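Local coordinates for protein putative uronate isomerase (Thermotoga maritima, PDB 4NAR) that probably acts as a racemase or isomerase of the lactate racemase family, its exact substrate remaining uncertain, at residues A[26-31]-A[141-146]. Residues are numbered along the deposited sequence; the frame is centred on the assembly and turned at random.
Sequences LGKVKK and DFDAIF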
# COMPACT_ATOMS: atom_id res chain seq x y z
N LEU A 26 7.82 26.26 -12.34
CA LEU A 26 9.13 25.97 -11.75
C LEU A 26 10.15 26.96 -12.27
O LEU A 26 10.19 27.24 -13.47
CB LEU A 26 9.59 24.55 -12.07
CG LEU A 26 9.30 23.47 -11.03
CD1 LEU A 26 9.15 24.06 -9.63
CD2 LEU A 26 8.07 22.67 -11.43
N GLY A 27 10.99 27.48 -11.38
CA GLY A 27 11.93 28.53 -11.73
C GLY A 27 13.29 28.01 -12.16
O GLY A 27 13.80 28.36 -13.24
N LYS A 28 13.90 27.20 -11.30
CA LYS A 28 15.19 26.59 -11.57
C LYS A 28 15.05 25.07 -11.61
O LYS A 28 14.53 24.47 -10.66
CB LYS A 28 16.21 26.97 -10.50
CG LYS A 28 17.52 26.18 -10.56
CD LYS A 28 18.35 26.35 -9.30
CE LYS A 28 19.75 25.77 -9.47
NZ LYS A 28 20.58 25.88 -8.23
N VAL A 29 15.50 24.44 -12.69
CA VAL A 29 15.59 22.98 -12.67
C VAL A 29 16.85 22.46 -13.35
O VAL A 29 16.94 22.45 -14.58
CB VAL A 29 14.37 22.31 -13.32
CG1 VAL A 29 13.31 22.02 -12.27
CG2 VAL A 29 13.82 23.17 -14.45
N LYS A 30 17.81 22.05 -12.54
CA LYS A 30 18.90 21.24 -13.06
C LYS A 30 18.79 19.84 -12.47
O LYS A 30 18.85 18.86 -13.21
CB LYS A 30 20.29 21.87 -12.82
CG LYS A 30 20.34 22.86 -11.67
CD LYS A 30 21.63 23.69 -11.68
CE LYS A 30 22.84 22.89 -11.20
NZ LYS A 30 23.67 23.65 -10.22
N LYS A 31 18.57 19.75 -11.15
CA LYS A 31 18.45 18.48 -10.43
C LYS A 31 17.02 18.28 -9.88
O LYS A 31 16.52 19.10 -9.10
CB LYS A 31 19.44 18.44 -9.26
CG LYS A 31 20.71 17.64 -9.48
CD LYS A 31 20.84 16.61 -8.35
CE LYS A 31 22.28 16.42 -7.88
NZ LYS A 31 22.30 15.45 -6.72
N ASP A 141 20.65 18.05 -2.72
CA ASP A 141 20.44 19.32 -3.42
C ASP A 141 19.46 19.23 -4.61
O ASP A 141 19.85 19.46 -5.76
CB ASP A 141 21.79 19.91 -3.88
CG ASP A 141 22.61 18.93 -4.73
OD1 ASP A 141 22.18 17.77 -4.93
OD2 ASP A 141 23.72 19.32 -5.20
N PHE A 142 18.20 18.92 -4.34
CA PHE A 142 17.21 18.91 -5.42
C PHE A 142 16.48 20.24 -5.53
O PHE A 142 16.23 20.91 -4.53
CB PHE A 142 16.21 17.75 -5.29
CG PHE A 142 16.82 16.41 -5.57
CD1 PHE A 142 17.23 16.07 -6.87
CD2 PHE A 142 17.01 15.48 -4.54
CE1 PHE A 142 17.82 14.83 -7.14
CE2 PHE A 142 17.60 14.23 -4.80
CZ PHE A 142 18.01 13.90 -6.10
N ASP A 143 16.14 20.63 -6.76
CA ASP A 143 15.39 21.86 -6.97
C ASP A 143 13.90 21.60 -6.84
O ASP A 143 13.13 22.49 -6.48
CB ASP A 143 15.72 22.45 -8.34
CG ASP A 143 17.15 22.92 -8.45
OD1 ASP A 143 17.83 22.53 -9.43
OD2 ASP A 143 17.60 23.69 -7.56
N ALA A 144 13.49 20.37 -7.15
CA ALA A 144 12.10 19.97 -6.98
C ALA A 144 12.02 18.48 -6.76
O ALA A 144 12.83 17.70 -7.29
CB ALA A 144 11.26 20.38 -8.19
N ILE A 145 11.04 18.09 -5.94
CA ILE A 145 10.76 16.69 -5.70
C ILE A 145 9.30 16.45 -6.02
O ILE A 145 8.41 17.11 -5.47
CB ILE A 145 11.03 16.30 -4.26
CG1 ILE A 145 12.45 16.72 -3.86
CG2 ILE A 145 10.86 14.80 -4.09
CD1 ILE A 145 12.87 16.23 -2.48
N PHE A 146 9.05 15.49 -6.91
CA PHE A 146 7.70 15.20 -7.37
C PHE A 146 7.31 13.84 -6.86
O PHE A 146 7.98 12.85 -7.14
CB PHE A 146 7.69 15.19 -8.90
CG PHE A 146 8.23 16.45 -9.50
CD1 PHE A 146 9.54 16.52 -9.93
CD2 PHE A 146 7.42 17.58 -9.63
CE1 PHE A 146 10.05 17.70 -10.49
CE2 PHE A 146 7.91 18.75 -10.18
CZ PHE A 146 9.23 18.81 -10.62
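The F142 ring receives K31 in two ways: the carbonyl carbon of K31 lies at the ring edge, in its plane, while K31 CD approaches F142 CE1 obliquely at 3.7 Å. K31 NZ stands 5.0 Å from the centroid of the F142 ring and 29° off its normal, an off-centre cation-pi contact. The F146 ring is touched at its edge, where CZ meets L26 CD2 at 4.1 Å; the F219 ring of strand 217-227 also meets it, the planes about 15° apart.

K31 bends at chi2 and chi3, which carries NZ to D141: K31 NZ forms a 2.9 Å salt bridge with D141 OD1, which receives it on its syn lone pair. An alanine in place of K31 would probably leave the D141 carboxylate without this charged mate and uncover part of the F142 ring.

D143 takes the backbone of the loop. CG anti to its own carbonyl carbon (chi1 -66°) turns the carboxylate toward residues 26-31, where D143 OD1 accepts K30 N at 3.1 Å in a nearly straight bond, on the anti side and somewhat out of the carboxylate plane, and K31 N more weakly. D143 N returns a 2.8 Å bond to K31 O. The K28 chain is poorly ordered; its CD lies 3.3 Å from D143 OD2, and the long NZ-OD2 salt bridge is tentative.

Residues 26-31 link helix 12-24 to strand 31-36. The contact thus marks the start of two neighbouring parallel strands, 31-36 and 144-150, in the mixed sheet of the lactate racemase N-terminal family region: the D143 N to K31 O bond leads into their pairing, continued by A144 and F146 with L33. On the other flank I145 bonds to R217 and F219, while the F146 side chain packs on L52 and L56 of helix 45-58.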